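Local coordinates for protein molybdopterin adenylyltransferase (Helicobacter pylori, PDB 4XCW) that probably transfers an adenylyl group to molybdopterin, activating it for metal insertion in the biosynthesis of the molybdenum cofactor, at residues 54-59 with 83-88; 91-96 with 129-134; 150-155 with 162-167. All blocks are in the same frame, centred on the assembly; numbering follows the deposited sequence.

Contact 1 of 3, residues 54-59 with 83-88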
ATOM      1  N   ASP B  54     -14.051   6.495  18.598  1.00 32.18           N
ATOM      2  CA  ASP B  54     -13.668   5.967  19.904  1.00 35.35           C
ATOM      3  C   ASP B  54     -14.512   4.748  20.282  1.00 33.74           C
ATOM      4  O   ASP B  54     -14.015   3.810  20.910  1.00 31.02           O
ATOM      5  CB  ASP B  54     -13.774   7.037  20.991  1.00 41.50           C
ATOM      6  CG  ASP B  54     -13.119   6.602  22.289  1.00 49.56           C
ATOM      7  OD1 ASP B  54     -11.961   6.122  22.242  1.00 49.80           O
ATOM      8  OD2 ASP B  54     -13.768   6.716  23.351  1.00 51.04           O
ATOM      9  N   LEU B  55     -15.780   4.751  19.885  1.00 33.35           N
ATOM     10  CA  LEU B  55     -16.657   3.622  20.171  1.00 31.61           C
ATOM     11  C   LEU B  55     -16.214   2.374  19.420  1.00 30.28           C
ATOM     12  O   LEU B  55     -16.239   1.267  19.959  1.00 30.54           O
ATOM     13  CB  LEU B  55     -18.106   3.962  19.816  1.00 34.29           C
ATOM     14  CG  LEU B  55     -18.854   4.825  20.830  1.00 37.96           C
ATOM     15  CD1 LEU B  55     -20.297   5.037  20.395  1.00 40.38           C
ATOM     16  CD2 LEU B  55     -18.785   4.188  22.209  1.00 37.28           C
ATOM     17  N   ILE B  56     -15.805   2.543  18.170  1.00 28.26           N
ATOM     18  CA  ILE B  56     -15.315   1.404  17.404  1.00 24.88           C
ATOM     19  C   ILE B  56     -13.998   0.883  17.984  1.00 24.41           C
ATOM     20  O   ILE B  56     -13.794  -0.326  18.088  1.00 26.81           O
ATOM     21  CB  ILE B  56     -15.139   1.768  15.927  1.00 24.72           C
ATOM     22  CG1 ILE B  56     -16.498   2.157  15.338  1.00 30.12           C
ATOM     23  CG2 ILE B  56     -14.515   0.606  15.155  1.00 25.43           C
ATOM     24  CD1 ILE B  56     -16.550   2.126  13.829  1.00 38.10           C
ATOM     25  N   GLU B  57     -13.117   1.793  18.386  1.00 27.55           N
ATOM     26  CA  GLU B  57     -11.860   1.384  19.016  1.00 27.29           C
ATOM     27  C   GLU B  57     -12.136   0.577  20.276  1.00 27.08           C
ATOM     28  O   GLU B  57     -11.575  -0.494  20.472  1.00 29.34           O
ATOM     29  CB  GLU B  57     -10.997   2.597  19.361  1.00 32.41           C
ATOM     30  CG  GLU B  57     -10.487   3.366  18.155  1.00 32.76           C
ATOM     31  CD  GLU B  57      -9.615   4.539  18.545  1.00 40.83           C
ATOM     32  OE1 GLU B  57      -9.166   4.587  19.712  1.00 40.73           O
ATOM     33  OE2 GLU B  57      -9.375   5.409  17.680  1.00 43.88           O
ATOM     34  N   LYS B  58     -13.004   1.108  21.133  1.00 29.56           N
ATOM     35  CA  LYS B  58     -13.351   0.432  22.375  1.00 30.60           C
ATOM     36  C   LYS B  58     -13.930  -0.955  22.140  1.00 29.96           C
ATOM     37  O   LYS B  58     -13.626  -1.889  22.871  1.00 32.31           O
ATOM     38  CB  LYS B  58     -14.341   1.277  23.173  1.00 32.73           C
ATOM     39  CG  LYS B  58     -13.707   2.463  23.874  1.00 41.65           C
ATOM     40  CD  LYS B  58     -14.746   3.250  24.651  1.00 47.44           C
ATOM     41  CE  LYS B  58     -14.105   4.343  25.488  1.00 53.91           C
ATOM     42  NZ  LYS B  58     -15.130   5.170  26.180  1.00 61.45           N
ATOM     43  N   SER B  59     -14.771  -1.085  21.120  1.00 33.52           N
ATOM     44  CA  SER B  59     -15.384  -2.369  20.785  0.50 31.27           C
ATOM     45  C   SER B  59     -14.342  -3.370  20.304  1.00 29.40           C
ATOM     46  O   SER B  59     -14.319  -4.518  20.744  1.00 28.88           O
ATOM     47  CB  SER B  59     -16.462  -2.190  19.715  0.50 30.91           C
ATOM     48  OG  SER B  59     -17.074  -3.430  19.399  0.50 28.24           O
ATOM     49  N   ARG B  83     -17.852   9.813   7.396  1.00 29.76           N
ATOM     50  CA  ARG B  83     -18.059   8.994   8.589  1.00 29.93           C
ATOM     51  C   ARG B  83     -17.600   7.545   8.416  1.00 31.55           C
ATOM     52  O   ARG B  83     -17.925   6.681   9.236  1.00 31.16           O
ATOM     53  CB  ARG B  83     -19.532   9.037   9.000  1.00 34.89           C
ATOM     54  CG  ARG B  83     -19.981  10.417   9.424  1.00 39.25           C
ATOM     55  CD  ARG B  83     -21.403  10.406   9.956  1.00 42.54           C
ATOM     56  NE  ARG B  83     -21.542   9.518  11.105  1.00 43.86           N
ATOM     57  CZ  ARG B  83     -21.292   9.882  12.356  1.00 47.79           C
ATOM     58  NH1 ARG B  83     -20.879  11.115  12.618  1.00 53.07           N
ATOM     59  NH2 ARG B  83     -21.451   9.015  13.346  1.00 47.41           N
ATOM     60  N   ASP B  84     -16.833   7.282   7.358  1.00 29.38           N
ATOM     61  CA  ASP B  84     -16.207   5.971   7.182  1.00 26.00           C
ATOM     62  C   ASP B  84     -14.896   5.903   7.969  1.00 29.81           C
ATOM     63  O   ASP B  84     -13.812   6.083   7.410  1.00 30.10           O
ATOM     64  CB  ASP B  84     -15.949   5.675   5.700  1.00 24.38           C
ATOM     65  CG  ASP B  84     -17.226   5.484   4.907  1.00 29.88           C
ATOM     66  OD1 ASP B  84     -18.318   5.517   5.502  1.00 34.46           O
ATOM     67  OD2 ASP B  84     -17.136   5.282   3.679  1.00 38.07           O
ATOM     68  N   ILE B  85     -14.996   5.652   9.270  1.00 29.31           N
ATOM     69  CA  ILE B  85     -13.829   5.763  10.141  1.00 27.24           C
ATOM     70  C   ILE B  85     -13.362   4.423  10.705  1.00 26.69           C
ATOM     71  O   ILE B  85     -12.532   4.375  11.613  1.00 26.98           O
ATOM     72  CB  ILE B  85     -14.120   6.744  11.299  1.00 31.36           C
ATOM     73  CG1 ILE B  85     -15.486   6.457  11.918  1.00 35.67           C
ATOM     74  CG2 ILE B  85     -14.114   8.171  10.783  1.00 33.54           C
ATOM     75  CD1 ILE B  85     -15.487   5.373  12.945  1.00 38.50           C
ATOM     76  N   THR B  86     -13.886   3.333  10.159  1.00 23.11           N
ATOM     77  CA  THR B  86     -13.508   2.002  10.626  1.00 20.31           C
ATOM     78  C   THR B  86     -12.017   1.664  10.407  1.00 22.73           C
ATOM     79  O   THR B  86     -11.382   1.130  11.318  1.00 23.31           O
ATOM     80  CB  THR B  86     -14.401   0.923   9.965  1.00 23.47           C
ATOM     81  OG1 THR B  86     -15.771   1.198  10.289  1.00 26.82           O
ATOM     82  CG2 THR B  86     -14.034  -0.467  10.476  1.00 22.17           C
ATOM     83  N   PRO B  87     -11.442   1.984   9.224  1.00 25.87           N
ATOM     84  CA  PRO B  87     -10.006   1.700   9.097  1.00 24.67           C
ATOM     85  C   PRO B  87      -9.143   2.516  10.066  1.00 24.28           C
ATOM     86  O   PRO B  87      -8.173   1.981  10.582  1.00 27.36           O
ATOM     87  CB  PRO B  87      -9.694   2.079   7.637  1.00 25.31           C
ATOM     88  CG  PRO B  87     -11.015   1.974   6.923  1.00 22.83           C
ATOM     89  CD  PRO B  87     -12.025   2.427   7.940  1.00 22.91           C
ATOM     90  N   GLU B  88      -9.479   3.785  10.293  1.00 24.78           N
ATOM     91  CA  GLU B  88      -8.743   4.595  11.270  1.00 27.07           C
ATOM     92  C   GLU B  88      -8.764   3.985  12.670  1.00 27.15           C
ATOM     93  O   GLU B  88      -7.749   3.973  13.372  1.00 26.47           O
ATOM     94  CB  GLU B  88      -9.315   6.009  11.349  1.00 34.13           C
ATOM     95  CG  GLU B  88      -8.919   6.903  10.201  1.00 47.47           C
ATOM     96  CD  GLU B  88      -9.944   6.926   9.083  1.00 52.67           C
ATOM     97  OE1 GLU B  88     -10.598   5.887   8.824  1.00 46.12           O
ATOM     98  OE2 GLU B  88     -10.096   7.998   8.460  1.00 58.75           O
TER
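With CG1 beside its backbone N (chi1 -62°) and the chain running on almost straight (chi2 -162°), I56 carries its CD1 methyl away from helix 53-66 to meet both I85 and T86. I85 answers with a more compact conformation: CG1 lies between the backbone N and the carbonyl carbon (chi1 46°), and its CD1 is the atom offered to the helix. The two CD1 methyls of I56 and I85 meet end to end at 3.5 Å, the closest approach between the segments, while the side chains slant across one another. Behind this methyl pair, I56 CG1 lies 4.1 Å from I85 CD1. T86 is met from another direction, its side chain roughly perpendicular to that of I56, and I56 CD1 stands 3.7 Å from T86 OG1. That approach is plain van der Waals contact, since the buried hydroxyl is spent on the carbonyl oxygen of G76.

The arrangement illustrates how helix 53-66 of the alpha/beta molybdopterin-binding fold packs against the sheet and the start of helix 86-93. I85 takes the N-cap position of helix 86-93 and closes an inverse gamma turn centred on D84, and T86 also bonds through its backbone to G77. Both glycines belong to a glycine-rich loop following strand 71-75; in relatives such a loop lies near the molybdopterin site. I56 also packs on L11, A13, V49 and A89, setting its methyl between strands and the start of helix 86-93. Away from this methyl contact, exposed K58 reaches back one turn, its NZ lying 3.5 Å from D54 OD2 in a salt bridge.

Contact 2 of 3, residues 91-96 with 129-134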
ATOM      1  N   LYS B  91      -6.547   0.888  12.707  1.00 25.17           N
ATOM      2  CA  LYS B  91      -5.123   1.215  12.757  1.00 23.74           C
ATOM      3  C   LYS B  91      -4.703   1.655  14.150  1.00 27.26           C
ATOM      4  O   LYS B  91      -3.584   1.378  14.609  1.00 25.99           O
ATOM      5  CB  LYS B  91      -4.792   2.307  11.734  1.00 31.99           C
ATOM      6  CG  LYS B  91      -3.307   2.627  11.644  1.00 42.83           C
ATOM      7  CD  LYS B  91      -3.059   3.952  10.936  1.00 49.83           C
ATOM      8  CE  LYS B  91      -3.637   3.953   9.526  1.00 54.06           C
ATOM      9  NZ  LYS B  91      -3.353   5.232   8.814  1.00 60.61           N
ATOM     10  N   LYS B  92      -5.608   2.340  14.838  1.00 24.35           N
ATOM     11  CA  LYS B  92      -5.303   2.867  16.161  1.00 28.85           C
ATOM     12  C   LYS B  92      -5.108   1.739  17.187  1.00 30.96           C
ATOM     13  O   LYS B  92      -4.248   1.832  18.070  1.00 32.08           O
ATOM     14  CB  LYS B  92      -6.414   3.827  16.608  1.00 32.03           C
ATOM     15  CG  LYS B  92      -6.234   4.389  18.011  1.00 46.90           C
ATOM     16  CD  LYS B  92      -4.884   5.072  18.169  1.00 54.29           C
ATOM     17  CE  LYS B  92      -4.597   5.391  19.627  1.00 62.43           C
ATOM     18  NZ  LYS B  92      -3.188   5.829  19.835  1.00 66.61           N
ATOM     19  N   VAL B  93      -5.882   0.664  17.071  1.00 25.14           N
ATOM     20  CA  VAL B  93      -5.826  -0.372  18.104  1.00 30.05           C
ATOM     21  C   VAL B  93      -4.867  -1.510  17.748  1.00 29.24           C
ATOM     22  O   VAL B  93      -4.558  -2.341  18.601  1.00 27.99           O
ATOM     23  CB  VAL B  93      -7.233  -0.968  18.404  1.00 29.61           C
ATOM     24  CG1 VAL B  93      -8.238   0.142  18.697  1.00 28.75           C
ATOM     25  CG2 VAL B  93      -7.717  -1.843  17.266  1.00 24.08           C
ATOM     26  N   CYS B  94      -4.397  -1.552  16.500  1.00 25.18           N
ATOM     27  CA  CYS B  94      -3.425  -2.564  16.097  1.00 25.38           C
ATOM     28  C   CYS B  94      -2.001  -2.102  16.340  1.00 28.07           C
ATOM     29  O   CYS B  94      -1.710  -0.909  16.276  1.00 30.41           O
ATOM     30  CB  CYS B  94      -3.580  -2.922  14.622  1.00 23.57           C
ATOM     31  SG  CYS B  94      -5.036  -3.874  14.281  1.00 25.74           S
ATOM     32  N   GLN B  95      -1.116  -3.058  16.608  1.00 26.59           N
ATOM     33  CA  GLN B  95       0.300  -2.768  16.813  1.00 26.96           C
ATOM     34  C   GLN B  95       1.109  -2.900  15.514  1.00 29.80           C
ATOM     35  O   GLN B  95       2.107  -2.202  15.319  1.00 34.62           O
ATOM     36  CB  GLN B  95       0.868  -3.696  17.890  1.00 34.12           C
ATOM     37  CG  GLN B  95       0.146  -3.591  19.225  1.00 41.65           C
ATOM     38  CD  GLN B  95      -0.046  -4.938  19.897  1.00 43.89           C
ATOM     39  OE1 GLN B  95       0.019  -5.983  19.248  1.00 37.31           O
ATOM     40  NE2 GLN B  95      -0.278  -4.920  21.206  1.00 48.87           N
ATOM     41  N   LYS B  96       0.674  -3.811  14.649  1.00 26.43           N
ATOM     42  CA  LYS B  96       1.268  -4.048  13.327  1.00 24.99           C
ATOM     43  C   LYS B  96       0.167  -4.122  12.284  1.00 25.54           C
ATOM     44  O   LYS B  96      -0.791  -4.868  12.473  1.00 28.60           O
ATOM     45  CB  LYS B  96       2.037  -5.370  13.276  1.00 26.31           C
ATOM     46  CG  LYS B  96       3.346  -5.447  14.022  1.00 37.14           C
ATOM     47  CD  LYS B  96       3.960  -6.824  13.779  1.00 40.81           C
ATOM     48  CE  LYS B  96       5.353  -6.961  14.382  1.00 48.30           C
ATOM     49  NZ  LYS B  96       5.332  -7.024  15.872  1.00 52.38           N
ATOM     50  N   SER B 129      -4.629 -11.340  18.350  1.00 24.49           N
ATOM     51  CA  SER B 129      -5.827 -11.181  17.524  1.00 24.42           C
ATOM     52  C   SER B 129      -5.532 -10.611  16.143  1.00 23.87           C
ATOM     53  O   SER B 129      -4.782  -9.642  16.006  1.00 24.43           O
ATOM     54  CB  SER B 129      -6.840 -10.268  18.219  1.00 23.85           C
ATOM     55  OG  SER B 129      -7.193 -10.759  19.502  1.00 25.64           O
ATOM     56  N   LEU B 130      -6.139 -11.207  15.123  1.00 25.37           N
ATOM     57  CA  LEU B 130      -6.106 -10.647  13.781  1.00 20.93           C
ATOM     58  C   LEU B 130      -7.404  -9.892  13.515  1.00 20.16           C
ATOM     59  O   LEU B 130      -8.489 -10.449  13.650  1.00 21.65           O
ATOM     60  CB  LEU B 130      -5.911 -11.743  12.730  1.00 21.58           C
ATOM     61  CG  LEU B 130      -6.076 -11.330  11.257  1.00 22.97           C
ATOM     62  CD1 LEU B 130      -5.061 -10.286  10.818  1.00 23.42           C
ATOM     63  CD2 LEU B 130      -5.996 -12.546  10.348  1.00 24.96           C
ATOM     64  N   ILE B 131      -7.283  -8.619  13.153  1.00 20.48           N
ATOM     65  CA  ILE B 131      -8.446  -7.808  12.794  1.00 18.95           C
ATOM     66  C   ILE B 131      -8.461  -7.520  11.299  1.00 20.26           C
ATOM     67  O   ILE B 131      -7.469  -7.076  10.736  1.00 21.10           O
ATOM     68  CB  ILE B 131      -8.464  -6.478  13.568  1.00 19.78           C
ATOM     69  CG1 ILE B 131      -8.358  -6.741  15.065  1.00 16.95           C
ATOM     70  CG2 ILE B 131      -9.747  -5.694  13.271  1.00 21.88           C
ATOM     71  CD1 ILE B 131      -8.301  -5.460  15.907  1.00 19.73           C
ATOM     72  N   ILE B 132      -9.588  -7.799  10.654  1.00 18.65           N
ATOM     73  CA  ILE B 132      -9.734  -7.529   9.224  1.00 19.12           C
ATOM     74  C   ILE B 132     -11.011  -6.754   8.971  1.00 21.08           C
ATOM     75  O   ILE B 132     -12.065  -7.134   9.480  1.00 22.04           O
ATOM     76  CB  ILE B 132      -9.789  -8.819   8.403  1.00 22.47           C
ATOM     77  CG1 ILE B 132      -8.645  -9.756   8.788  1.00 25.49           C
ATOM     78  CG2 ILE B 132      -9.756  -8.508   6.907  1.00 21.94           C
ATOM     79  CD1 ILE B 132      -8.724 -11.093   8.090  1.00 26.26           C
ATOM     80  N   ASN B 133     -10.925  -5.691   8.171  1.00 22.16           N
ATOM     81  CA  ASN B 133     -12.112  -4.965   7.710  1.00 20.20           C
ATOM     82  C   ASN B 133     -12.713  -5.628   6.473  1.00 22.82           C
ATOM     83  O   ASN B 133     -12.028  -5.767   5.471  1.00 24.72           O
ATOM     84  CB  ASN B 133     -11.779  -3.515   7.358  1.00 20.97           C
ATOM     85  CG  ASN B 133     -10.961  -2.812   8.423  1.00 22.35           C
ATOM     86  OD1 ASN B 133     -10.020  -2.084   8.103  1.00 24.27           O
ATOM     87  ND2 ASN B 133     -11.330  -2.997   9.687  1.00 22.46           N
ATOM     88  N   LEU B 134     -13.988  -6.011   6.537  1.00 23.40           N
ATOM     89  CA  LEU B 134     -14.661  -6.674   5.417  1.00 24.01           C
ATOM     90  C   LEU B 134     -15.599  -5.693   4.707  1.00 25.17           C
ATOM     91  O   LEU B 134     -15.822  -4.600   5.215  1.00 29.19           O
ATOM     92  CB  LEU B 134     -15.447  -7.890   5.916  1.00 25.16           C
ATOM     93  CG  LEU B 134     -14.651  -8.990   6.607  1.00 25.95           C
ATOM     94  CD1 LEU B 134     -15.587 -10.137   6.986  1.00 26.38           C
ATOM     95  CD2 LEU B 134     -13.507  -9.459   5.708  1.00 26.02           C
TER
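V93, the last residue of helix 86-93, and C94, the first beyond it, press their side chains on a single methyl, CD1 of I131. The V93 branch involved is CG2, placed between the backbone N and the carbonyl carbon, and it rests 3.9 Å from I131 CD1 with the two side chains about perpendicular. C94 SG reaches the same I131 CD1 at 4.0 Å. The strand residue gets there by an extended chain: CG1 beside the backbone N, then CD1 carried straight outward (chi2 177°) from the face of the central strand 129-134. Here the packing is dense, for V93 also lies on I61, and I131 on C64 and V72, so that helices 53-66 and 86-93 share one face of the sheet.

The side turned to solvent is quite different: K91, K92 and Q95 are exposed and take no part in holding the strand. From C94 on the chain is no longer helical and enters a classic beta bulge, in which Q95 and K96 together sit opposite I125 and both bond to its backbone. Past the bulge, K96 is buried against the third subunit, where its ammonium makes a weak bond to L82 O.

Only apolar side-chain contacts join the two segments. The thiol serves here as a bulky apolar surface, and the fit of helix end to sheet therefore depends on shape and burial, with directional bonding left to neighbours such as R126, which binds V93 O.

Contact 3 of 3, residues 150-155 with 162-167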
ATOM      1  N   PRO B 150      -7.613 -18.220   3.173  1.00 21.90           N
ATOM      2  CA  PRO B 150      -6.519 -19.200   3.132  1.00 27.31           C
ATOM      3  C   PRO B 150      -5.232 -18.779   3.854  1.00 25.98           C
ATOM      4  O   PRO B 150      -4.399 -19.639   4.122  1.00 28.01           O
ATOM      5  CB  PRO B 150      -6.265 -19.362   1.632  1.00 31.24           C
ATOM      6  CG  PRO B 150      -7.618 -19.174   1.030  1.00 31.24           C
ATOM      7  CD  PRO B 150      -8.228 -18.055   1.839  1.00 20.80           C
ATOM      8  N   ALA B 151      -5.089 -17.498   4.187  1.00 27.45           N
ATOM      9  CA  ALA B 151      -3.902 -17.023   4.890  1.00 25.91           C
ATOM     10  C   ALA B 151      -4.157 -16.834   6.382  1.00 21.34           C
ATOM     11  O   ALA B 151      -3.232 -16.566   7.149  1.00 25.98           O
ATOM     12  CB  ALA B 151      -3.404 -15.711   4.273  1.00 27.38           C
ATOM     13  N   ILE B 152      -5.407 -16.979   6.801  1.00 21.14           N
ATOM     14  CA  ILE B 152      -5.785 -16.605   8.167  1.00 23.31           C
ATOM     15  C   ILE B 152      -5.348 -17.618   9.254  1.00 22.54           C
ATOM     16  O   ILE B 152      -4.767 -17.214  10.269  1.00 24.27           O
ATOM     17  CB  ILE B 152      -7.312 -16.354   8.252  1.00 25.66           C
ATOM     18  CG1 ILE B 152      -7.655 -15.053   7.523  1.00 21.02           C
ATOM     19  CG2 ILE B 152      -7.781 -16.258   9.694  1.00 20.87           C
ATOM     20  CD1 ILE B 152      -9.121 -14.678   7.589  1.00 22.99           C
ATOM     21  N   PRO B 153      -5.604 -18.925   9.057  1.00 24.04           N
ATOM     22  CA  PRO B 153      -5.176 -19.843  10.126  1.00 23.92           C
ATOM     23  C   PRO B 153      -3.679 -19.775  10.457  1.00 24.36           C
ATOM     24  O   PRO B 153      -3.310 -19.813  11.630  1.00 25.82           O
ATOM     25  CB  PRO B 153      -5.531 -21.217   9.556  1.00 24.02           C
ATOM     26  CG  PRO B 153      -6.675 -20.951   8.645  1.00 27.58           C
ATOM     27  CD  PRO B 153      -6.340 -19.639   7.998  1.00 25.61           C
ATOM     28  N   TYR B 154      -2.831 -19.674   9.439  1.00 25.01           N
ATOM     29  CA  TYR B 154      -1.400 -19.568   9.681  1.00 24.49           C
ATOM     30  C   TYR B 154      -1.085 -18.255  10.382  1.00 24.08           C
ATOM     31  O   TYR B 154      -0.251 -18.217  11.280  1.00 25.93           O
ATOM     32  CB  TYR B 154      -0.615 -19.670   8.381  1.00 23.42           C
ATOM     33  CG  TYR B 154       0.888 -19.686   8.553  1.00 25.43           C
ATOM     34  CD1 TYR B 154       1.499 -20.584   9.418  1.00 29.76           C
ATOM     35  CD2 TYR B 154       1.697 -18.824   7.821  1.00 27.84           C
ATOM     36  CE1 TYR B 154       2.870 -20.615   9.559  1.00 33.06           C
ATOM     37  CE2 TYR B 154       3.064 -18.848   7.957  1.00 33.68           C
ATOM     38  CZ  TYR B 154       3.646 -19.742   8.827  1.00 33.19           C
ATOM     39  OH  TYR B 154       5.007 -19.763   8.963  1.00 36.16           O
ATOM     40  N   CYS B 155      -1.754 -17.179   9.968  1.00 23.38           N
ATOM     41  CA  CYS B 155      -1.545 -15.883  10.619  1.00 24.01           C
ATOM     42  C   CYS B 155      -1.889 -15.961  12.101  1.00 27.60           C
ATOM     43  O   CYS B 155      -1.162 -15.441  12.947  1.00 26.56           O
ATOM     44  CB  CYS B 155      -2.388 -14.786   9.964  1.00 21.37           C
ATOM     45  SG  CYS B 155      -1.971 -13.107  10.549  1.00 25.02           S
ATOM     46  N   ASN B 162      -5.522 -19.295  18.925  1.00 28.02           N
ATOM     47  CA  ASN B 162      -5.912 -20.705  18.948  1.00 28.89           C
ATOM     48  C   ASN B 162      -5.809 -21.332  17.563  1.00 29.99           C
ATOM     49  O   ASN B 162      -5.747 -20.635  16.550  1.00 33.15           O
ATOM     50  CB  ASN B 162      -7.331 -20.875  19.492  1.00 33.44           C
ATOM     51  CG  ASN B 162      -7.445 -20.503  20.953  1.00 43.87           C
ATOM     52  OD1 ASN B 162      -6.469 -20.560  21.699  1.00 45.90           O
ATOM     53  ND2 ASN B 162      -8.643 -20.124  21.372  1.00 51.35           N
ATOM     54  N   TYR B 163      -5.799 -22.656  17.523  1.00 31.96           N
ATOM     55  CA  TYR B 163      -5.482 -23.376  16.297  1.00 27.96           C
ATOM     56  C   TYR B 163      -6.717 -23.702  15.470  1.00 30.01           C
ATOM     57  O   TYR B 163      -7.468 -24.622  15.794  1.00 29.80           O
ATOM     58  CB  TYR B 163      -4.735 -24.660  16.638  1.00 29.67           C
ATOM     59  CG  TYR B 163      -4.123 -25.349  15.442  1.00 34.25           C
ATOM     60  CD1 TYR B 163      -2.841 -25.026  15.021  1.00 32.79           C
ATOM     61  CD2 TYR B 163      -4.818 -26.330  14.743  1.00 39.20           C
ATOM     62  CE1 TYR B 163      -2.267 -25.655  13.936  1.00 36.06           C
ATOM     63  CE2 TYR B 163      -4.250 -26.967  13.651  1.00 40.83           C
ATOM     64  CZ  TYR B 163      -2.973 -26.624  13.254  1.00 41.16           C
ATOM     65  OH  TYR B 163      -2.393 -27.248  12.173  1.00 44.32           O
ATOM     66  N   MET B 164      -6.918 -22.938  14.402  1.00 29.92           N
ATOM     67  CA  MET B 164      -8.022 -23.161  13.485  1.00 28.52           C
ATOM     68  C   MET B 164      -7.852 -24.445  12.695  1.00 33.88           C
ATOM     69  O   MET B 164      -6.781 -24.710  12.149  1.00 33.95           O
ATOM     70  CB  MET B 164      -8.148 -21.994  12.515  1.00 27.55           C
ATOM     71  CG  MET B 164      -8.691 -20.733  13.125  1.00 25.24           C
ATOM     72  SD  MET B 164      -8.607 -19.406  11.917  1.00 30.75           S
ATOM     73  CE  MET B 164      -9.454 -18.114  12.817  1.00 29.38           C
ATOM     74  N   GLN B 165      -8.922 -25.228  12.627  1.00 33.72           N
ATOM     75  CA  GLN B 165      -8.940 -26.427  11.808  1.00 38.13           C
ATOM     76  C   GLN B 165      -9.939 -26.247  10.674  1.00 38.55           C
ATOM     77  O   GLN B 165     -11.147 -26.130  10.885  1.00 39.73           O
ATOM     78  CB  GLN B 165      -9.264 -27.650  12.655  1.00 43.31           C
ATOM     79  CG  GLN B 165      -8.396 -27.728  13.893  1.00 48.68           C
ATOM     80  CD  GLN B 165      -8.031 -29.142  14.271  1.00 55.52           C
ATOM     81  OE1 GLN B 165      -8.270 -30.083  13.515  1.00 64.37           O
ATOM     82  NE2 GLN B 165      -7.443 -29.301  15.448  1.00 56.15           N
ATOM     83  N   VAL B 166      -9.401 -26.214   9.465  1.00 37.31           N
ATOM     84  CA  VAL B 166     -10.145 -25.850   8.271  1.00 37.67           C
ATOM     85  C   VAL B 166     -11.061 -26.960   7.765  1.00 35.58           C
ATOM     86  O   VAL B 166     -10.693 -28.130   7.776  1.00 37.54           O
ATOM     87  CB  VAL B 166      -9.158 -25.458   7.167  1.00 42.32           C
ATOM     88  CG1 VAL B 166      -9.883 -25.006   5.926  1.00 40.23           C
ATOM     89  CG2 VAL B 166      -8.257 -24.362   7.690  1.00 40.96           C
ATOM     90  N   ASN B 167     -12.265 -26.578   7.344  1.00 35.42           N
ATOM     91  CA  ASN B 167     -13.151 -27.482   6.625  1.00 39.25           C
ATOM     92  C   ASN B 167     -12.745 -27.467   5.155  1.00 40.57           C
ATOM     93  O   ASN B 167     -13.145 -26.587   4.395  1.00 39.75           O
ATOM     94  CB  ASN B 167     -14.619 -27.076   6.797  1.00 41.63           C
ATOM     95  CG  ASN B 167     -15.587 -28.127   6.268  1.00 49.24           C
ATOM     96  OD1 ASN B 167     -15.244 -28.925   5.396  1.00 49.66           O
ATOM     97  ND2 ASN B 167     -16.807 -28.127   6.796  1.00 50.30           N
TER
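A 3-10 segment ending at 150-151 passes into helix 152-158, and the extended segment 162-167 runs back past it, bringing the CA atoms of P153 and M164 to 5.5 Å. Alternate residues of the returning chain, M164 and V166, face the helix, whereas Q165 points away. M164 carries most of the returning chain's side of the contact, and P153 most of the helix side. The methionine CG stands beside the backbone N (chi1 -73°), and the chain is extended beyond it (chi2 and chi3 both 174°), carrying the thioether across the first turn. M164 SD lies 3.9 Å from I152 CG2 and equally 3.9 Å from P153 CA, and CE continues over I152 CG2 at 4.0 Å. Nearer the backbone, P153 CB and M164 CB are 4.0 Å apart, the proline ring lying across the methionine chain. The ring's outer atom is used as well: P153 CG meets V166 CG2 at 3.9 Å. Proline suits this place at the start of a helix, where a missing N-H costs no bond within the first turn.

I152 also packs on L130 and I132 of strand 129-134, while M164 reaches I6 of strand 6-13 and V156 of helix 152-158. Beside it, N167 and Q165 bond through their backbones to Y37, the last residue of helix 25-37, and L39 just after it, and P114 and L118 of the third subunit pack on A151 and C155.

In the fold
From the N terminus, contact 1 is the first to close: the chain leaves helix 53-66, passes through strand 71-75 and the glycine-rich loop, and returns at the start of helix 86-93. Contact 2 opens at the other end of that helix and closes on strand 129-134, after helix 99-110 and strand 123-126. Contact 3 shuts a short reversal behind helix 152-158. All three follow in series; none nests or crosses. E57 packing on V93 joins contacts 1 and 2, and I132 packing on I152 joins 2 and 3 through the sheet. Contacts 1 and 3, with centres about 26 Å apart, lie on opposite sides of the chain's centre.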